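Local coordinates for protein short-chain type dehydrogenase/reductase (Mycobacterium ulcerans, PDB 3SVT) that probably acts as an NAD-dependent oxidoreductase of the short-chain dehydrogenase/reductase family, possibly in the breakdown of aromatic hydrocarbons, at residues Val38-Arg43 with Gly50-Leu55; Thr70-Glu75 with His97-Ser102. One frame throughout, in Å; residues are numbered along the deposited sequence.

Contact 1 (Val38-Arg43 with Gly50-Leu55); sequences VMIVGR and GAVQEL
Ala51 O accepts the helical bond from Leu55 N at 2.8 Å, while the CB of the same alanine packs against Ile40 CD1 of strand 37-42. This is the strand-to-helix half of a beta-alpha-beta unit in a Rossmann fold, made of strand 37-42, helix 45-57 and strand 64-69. The contact itself is entirely aliphatic and rests on one methyl group. Ile40 CD1 lies 3.9 Å from Ala51 CB and 3.8 Å from Val52 CG2, the valine branch that stands anti to its own carbonyl carbon and beside the backbone N. The torsions of Ile40 explain the reach: CG1 stands between the backbone N and the carbonyl carbon (chi1 53°), and an extended chi2 of 175° drives CD1 out to the helix. Ile40 CA and Val52 CA stand 8.3 Å apart, a gap that the side chains fill. Ile40 also touches Ala28 of helix 22-33, so it is shared by two helices on the same face of the sheet, and it meets Tyr67 of strand 64-69, which Val52 touches too. On the other face, Met39 and Val41 pack on helix 75-89. The two partners of the Ile40 methyl subtend close to a right angle at CD1: Ala51 CB is met end-on, almost straight ahead along the CG1-CD1 bond, whereas Val52 CG2 comes in from the flank.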
ATOM      1  N   VAL B  38     -13.442  32.239   5.569  1.00 31.68           N
ATOM      2  CA  VAL B  38     -13.946  30.900   5.632  1.00 30.30           C
ATOM      3  C   VAL B  38     -15.483  30.912   5.626  1.00 30.12           C
ATOM      4  O   VAL B  38     -16.100  31.737   6.300  1.00 31.50           O
ATOM      5  CB  VAL B  38     -13.461  30.202   6.897  1.00 29.56           C
ATOM      6  CG1 VAL B  38     -13.984  28.745   6.935  1.00 28.97           C
ATOM      7  CG2 VAL B  38     -11.925  30.231   6.968  1.00 31.50           C
ATOM      8  N   MET B  39     -16.075  30.001   4.859  1.00 28.57           N
ATOM      9  CA  MET B  39     -17.461  29.596   5.037  1.00 28.39           C
ATOM     10  C   MET B  39     -17.468  28.184   5.620  1.00 27.28           C
ATOM     11  O   MET B  39     -16.882  27.246   5.031  1.00 26.97           O
ATOM     12  CB  MET B  39     -18.230  29.600   3.715  1.00 28.36           C
ATOM     13  CG  MET B  39     -19.737  29.437   3.905  1.00 30.71           C
ATOM     14  SD  MET B  39     -20.674  29.329   2.365  1.00 36.22           S
ATOM     15  CE  MET B  39     -20.770  31.075   1.948  1.00 36.11           C
ATOM     16  N   ILE B  40     -18.092  28.048   6.782  1.00 26.83           N
ATOM     17  CA  ILE B  40     -18.359  26.748   7.389  1.00 27.39           C
ATOM     18  C   ILE B  40     -19.778  26.285   7.052  1.00 28.19           C
ATOM     19  O   ILE B  40     -20.734  27.043   7.173  1.00 29.73           O
ATOM     20  CB  ILE B  40     -18.189  26.732   8.918  1.00 27.34           C
ATOM     21  CG1 ILE B  40     -19.016  27.849   9.606  1.00 29.58           C
ATOM     22  CG2 ILE B  40     -16.703  26.852   9.278  1.00 27.44           C
ATOM     23  CD1 ILE B  40     -18.977  27.788  11.142  1.00 29.37           C
ATOM     24  N   VAL B  41     -19.910  25.046   6.613  1.00 28.43           N
ATOM     25  CA  VAL B  41     -21.217  24.488   6.343  1.00 28.55           C
ATOM     26  C   VAL B  41     -21.380  23.227   7.189  1.00 29.52           C
ATOM     27  O   VAL B  41     -20.385  22.597   7.594  1.00 28.99           O
ATOM     28  CB  VAL B  41     -21.403  24.198   4.854  1.00 28.57           C
ATOM     29  CG1 VAL B  41     -21.231  25.466   4.026  1.00 28.66           C
ATOM     30  CG2 VAL B  41     -20.450  23.103   4.376  1.00 28.65           C
ATOM     31  N   GLY B  42     -22.632  22.889   7.469  1.00 30.80           N
ATOM     32  CA  GLY B  42     -22.996  21.724   8.270  1.00 31.87           C
ATOM     33  C   GLY B  42     -24.497  21.628   8.484  1.00 33.83           C
ATOM     34  O   GLY B  42     -25.262  22.507   8.058  1.00 33.93           O
ATOM     35  N   ARG B  43     -24.927  20.574   9.157  1.00 35.80           N
ATOM     36  CA  ARG B  43     -26.347  20.280   9.274  1.00 38.51           C
ATOM     37  C   ARG B  43     -27.090  21.210  10.253  1.00 40.36           C
ATOM     38  O   ARG B  43     -28.252  21.528  10.019  1.00 41.72           O
ATOM     39  CB  ARG B  43     -26.571  18.798   9.643  1.00 39.56           C
ATOM     40  N   GLY B  50     -23.318  29.612  16.415  1.00 43.27           N
ATOM     41  CA  GLY B  50     -22.460  29.647  17.596  1.00 43.23           C
ATOM     42  C   GLY B  50     -20.994  29.706  17.230  1.00 41.96           C
ATOM     43  O   GLY B  50     -20.277  30.616  17.671  1.00 41.97           O
ATOM     44  N   ALA B  51     -20.548  28.745  16.406  1.00 40.23           N
ATOM     45  CA  ALA B  51     -19.170  28.703  15.950  1.00 39.19           C
ATOM     46  C   ALA B  51     -18.749  30.005  15.268  1.00 39.15           C
ATOM     47  O   ALA B  51     -17.605  30.402  15.387  1.00 39.72           O
ATOM     48  CB  ALA B  51     -18.949  27.509  14.986  1.00 38.18           C
ATOM     49  N   VAL B  52     -19.654  30.653  14.540  1.00 39.64           N
ATOM     50  CA  VAL B  52     -19.327  31.883  13.800  1.00 40.12           C
ATOM     51  C   VAL B  52     -19.034  33.074  14.716  1.00 42.69           C
ATOM     52  O   VAL B  52     -18.091  33.822  14.478  1.00 43.04           O
ATOM     53  CB  VAL B  52     -20.448  32.256  12.798  1.00 40.43           C
ATOM     54  CG1 VAL B  52     -20.371  33.726  12.386  1.00 41.00           C
ATOM     55  CG2 VAL B  52     -20.397  31.316  11.557  1.00 37.66           C
ATOM     56  N   GLN B  53     -19.838  33.252  15.756  1.00 44.96           N
ATOM     57  CA  GLN B  53     -19.652  34.376  16.676  1.00 47.86           C
ATOM     58  C   GLN B  53     -18.332  34.176  17.445  1.00 48.68           C
ATOM     59  O   GLN B  53     -17.574  35.122  17.651  1.00 49.45           O
ATOM     60  CB  GLN B  53     -20.863  34.526  17.623  1.00 49.32           C
ATOM     61  N   GLU B  54     -18.054  32.929  17.818  1.00 47.52           N
ATOM     62  CA  GLU B  54     -16.763  32.540  18.403  1.00 48.93           C
ATOM     63  C   GLU B  54     -15.546  32.748  17.462  1.00 48.19           C
ATOM     64  O   GLU B  54     -14.567  33.416  17.815  1.00 49.36           O
ATOM     65  CB  GLU B  54     -16.844  31.080  18.826  1.00 49.12           C
ATOM     66  CG  GLU B  54     -15.658  30.562  19.596  1.00 52.17           C
ATOM     67  CD  GLU B  54     -15.855  29.112  19.973  1.00 55.48           C
ATOM     68  OE1 GLU B  54     -17.009  28.746  20.296  1.00 57.16           O
ATOM     69  OE2 GLU B  54     -14.869  28.338  19.922  1.00 58.51           O
ATOM     70  N   LEU B  55     -15.608  32.181  16.268  1.00 46.79           N
ATOM     71  CA  LEU B  55     -14.545  32.373  15.281  1.00 46.30           C
ATOM     72  C   LEU B  55     -14.293  33.846  14.930  1.00 46.88           C
ATOM     73  O   LEU B  55     -13.198  34.200  14.510  1.00 46.36           O
ATOM     74  CB  LEU B  55     -14.870  31.602  13.990  1.00 44.81           C
TER

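Contact 2 (Thr70-Glu75 with His97-Ser102); sequences TDITNE and HCAGGS
Ile72 reaches across to His97 and Ala99 from a loop that begins at Thr70, just past strand 64-69, where Thr70 OG1 bonds to the carbonyl of Glu68. Asp71 comes next and organises the turn. Its OD1 accepts from Thr73 OG1 at 2.6 Å and from Thr73 N at 2.8 Å, the latter closing an Asx turn; the hydroxyl arrives on the syn side and the amide on the anti side, both about 30° out of the carboxylate plane, from one face. Its carbonyl O takes Asn74 N at 2.9 Å, completing a type I turn. Ile72 holds CG1 over its own main chain (chi1 65°), and a near-extended chi2 of 155° carries CD1 to the other loop. That methyl meets His97 CE1 at 3.8 Å, at the ring edge and in its plane, and Ala99 CB at 3.9 Å. Glu75 then opens helix 75-89: OE2 makes a salt bridge to Lys132 and a hydrogen bond to His133, OE1 a hydrogen bond to Ser113 of the second subunit. His97 to Gly100 appear to correspond to the family's NNAG motif, and Thr17 OG1 bonds to both His97 ND1 and Ala99 N. With His97 NE2 held by Thr127 OG1, both ring nitrogens are engaged, which fixes the ring's rotation and presents CE1, the carbon between them, to the isoleucine methyl.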
ATOM      1  N   THR B  70     -26.364  23.272   5.550  1.00 33.32           N
ATOM      2  CA  THR B  70     -26.241  22.455   4.348  1.00 31.93           C
ATOM      3  C   THR B  70     -26.296  20.985   4.763  1.00 32.50           C
ATOM      4  O   THR B  70     -25.520  20.552   5.611  1.00 31.07           O
ATOM      5  CB  THR B  70     -24.884  22.689   3.672  1.00 31.37           C
ATOM      6  OG1 THR B  70     -24.754  24.049   3.238  1.00 31.00           O
ATOM      7  CG2 THR B  70     -24.680  21.756   2.485  1.00 31.59           C
ATOM      8  N   ASP B  71     -27.221  20.227   4.188  1.00 32.86           N
ATOM      9  CA  ASP B  71     -27.213  18.785   4.336  1.00 32.79           C
ATOM     10  C   ASP B  71     -26.523  18.237   3.096  1.00 32.29           C
ATOM     11  O   ASP B  71     -27.106  18.195   2.002  1.00 31.64           O
ATOM     12  CB  ASP B  71     -28.628  18.220   4.462  1.00 34.51           C
ATOM     13  CG  ASP B  71     -28.658  16.686   4.453  1.00 34.00           C
ATOM     14  OD1 ASP B  71     -27.667  16.032   4.084  1.00 33.30           O
ATOM     15  OD2 ASP B  71     -29.692  16.124   4.814  1.00 38.06           O
ATOM     16  N   ILE B  72     -25.278  17.805   3.278  1.00 31.85           N
ATOM     17  CA  ILE B  72     -24.428  17.416   2.153  1.00 31.25           C
ATOM     18  C   ILE B  72     -24.881  16.133   1.461  1.00 30.93           C
ATOM     19  O   ILE B  72     -24.288  15.775   0.461  1.00 30.56           O
ATOM     20  CB  ILE B  72     -22.896  17.249   2.549  1.00 31.39           C
ATOM     21  CG1 ILE B  72     -22.707  16.105   3.528  1.00 31.71           C
ATOM     22  CG2 ILE B  72     -22.293  18.538   3.120  1.00 31.34           C
ATOM     23  CD1 ILE B  72     -21.284  15.522   3.465  1.00 33.37           C
ATOM     24  N   THR B  73     -25.905  15.443   1.979  1.00 31.52           N
ATOM     25  CA  THR B  73     -26.529  14.334   1.242  1.00 31.49           C
ATOM     26  C   THR B  73     -27.497  14.826   0.157  1.00 32.18           C
ATOM     27  O   THR B  73     -27.975  14.044  -0.667  1.00 31.28           O
ATOM     28  CB  THR B  73     -27.226  13.291   2.169  1.00 32.76           C
ATOM     29  OG1 THR B  73     -28.394  13.860   2.800  1.00 32.57           O
ATOM     30  CG2 THR B  73     -26.247  12.775   3.233  1.00 31.72           C
ATOM     31  N   ASN B  74     -27.757  16.132   0.134  1.00 32.94           N
ATOM     32  CA  ASN B  74     -28.545  16.751  -0.933  1.00 34.13           C
ATOM     33  C   ASN B  74     -27.609  17.595  -1.797  1.00 32.87           C
ATOM     34  O   ASN B  74     -27.062  18.583  -1.330  1.00 32.40           O
ATOM     35  CB  ASN B  74     -29.656  17.634  -0.343  1.00 35.28           C
ATOM     36  CG  ASN B  74     -30.657  16.851   0.499  1.00 39.41           C
ATOM     37  OD1 ASN B  74     -30.825  15.624   0.343  1.00 41.67           O
ATOM     38  ND2 ASN B  74     -31.351  17.564   1.395  1.00 41.57           N
ATOM     39  N   GLU B  75     -27.418  17.202  -3.049  1.00 32.53           N
ATOM     40  CA  GLU B  75     -26.418  17.840  -3.904  1.00 31.80           C
ATOM     41  C   GLU B  75     -26.736  19.305  -4.216  1.00 32.20           C
ATOM     42  O   GLU B  75     -25.840  20.124  -4.390  1.00 30.91           O
ATOM     43  CB  GLU B  75     -26.276  17.065  -5.224  1.00 31.92           C
ATOM     44  CG  GLU B  75     -25.231  17.634  -6.189  1.00 31.36           C
ATOM     45  CD  GLU B  75     -25.089  16.842  -7.485  1.00 30.62           C
ATOM     46  OE1 GLU B  75     -25.862  15.874  -7.727  1.00 30.29           O
ATOM     47  OE2 GLU B  75     -24.204  17.218  -8.276  1.00 27.85           O
ATOM     48  N   HIS B  97     -12.761  19.140   3.801  1.00 24.72           N
ATOM     49  CA  HIS B  97     -14.002  18.397   3.912  1.00 24.18           C
ATOM     50  C   HIS B  97     -13.938  17.485   5.137  1.00 24.34           C
ATOM     51  O   HIS B  97     -13.313  16.421   5.119  1.00 23.79           O
ATOM     52  CB  HIS B  97     -14.321  17.661   2.591  1.00 24.01           C
ATOM     53  CG  HIS B  97     -15.506  16.740   2.669  1.00 26.58           C
ATOM     54  ND1 HIS B  97     -16.786  17.186   2.937  1.00 27.94           N
ATOM     55  CD2 HIS B  97     -15.597  15.391   2.546  1.00 26.64           C
ATOM     56  CE1 HIS B  97     -17.612  16.156   2.968  1.00 28.21           C
ATOM     57  NE2 HIS B  97     -16.921  15.058   2.716  1.00 27.26           N
ATOM     58  N   CYS B  98     -14.562  17.946   6.221  1.00 24.33           N
ATOM     59  CA  CYS B  98     -14.597  17.206   7.481  1.00 25.36           C
ATOM     60  C   CYS B  98     -15.952  16.586   7.797  1.00 26.25           C
ATOM     61  O   CYS B  98     -16.051  15.792   8.771  1.00 27.92           O
ATOM     62  CB  CYS B  98     -14.231  18.116   8.647  1.00 26.15           C
ATOM     63  SG  CYS B  98     -12.883  19.217   8.295  1.00 26.43           S
ATOM     64  N   ALA B  99     -16.980  16.971   7.043  1.00 56.40           N
ATOM     65  CA  ALA B  99     -18.321  16.443   7.246  1.00 56.96           C
ATOM     66  C   ALA B  99     -18.339  14.968   6.885  1.00 56.52           C
ATOM     67  O   ALA B  99     -17.788  14.567   5.863  1.00 55.78           O
ATOM     68  CB  ALA B  99     -19.334  17.205   6.406  1.00 57.69           C
ATOM     69  N   GLY B 100     -18.969  14.175   7.739  1.00 57.48           N
ATOM     70  CA  GLY B 100     -18.989  12.731   7.587  1.00 57.81           C
ATOM     71  C   GLY B 100     -19.223  12.091   8.933  1.00 58.65           C
ATOM     72  O   GLY B 100     -18.958  12.694   9.967  1.00 59.73           O
ATOM     73  N   GLY B 101     -19.726  10.869   8.930  1.00 59.47           N
ATOM     74  CA  GLY B 101     -20.132  10.250  10.175  1.00 60.95           C
ATOM     75  C   GLY B 101     -20.026   8.756  10.178  1.00 60.37           C
ATOM     76  O   GLY B 101     -19.512   8.156   9.240  1.00 59.71           O
ATOM     77  N   SER B 102     -20.529   8.175  11.257  1.00 62.05           N
ATOM     78  CA  SER B 102     -20.460   6.748  11.501  1.00 61.68           C
ATOM     79  C   SER B 102     -21.598   6.365  12.428  1.00 64.35           C
ATOM     80  O   SER B 102     -21.641   6.818  13.571  1.00 66.60           O
ATOM     81  CB  SER B 102     -19.134   6.401  12.171  1.00 61.11           C
ATOM     82  OG  SER B 102     -19.040   5.018  12.420  1.00 60.95           O
TER

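How the contacts relate
Contact 1 closes before contact 2 opens along the chain, and their centres lie 15 Å apart, at the same parallel sheet. Strand 37-42 pairs with strand 64-69 on one side and with strand 13-17 on the other; strand 94-97 follows beyond strand 13-17. Contact 1 holds a helix against a face of the sheet, whereas contact 2 joins two loops leaving the carboxyl ends of strands 64-69 and 94-97. They meet directly where Gly42 O probably accepts a hydrogen bond from Thr70 N at 2.8 Å. In Rossmann folds these strand ends border the dinucleotide site, so contact 2 probably lies closer to the cofactor than contact 1.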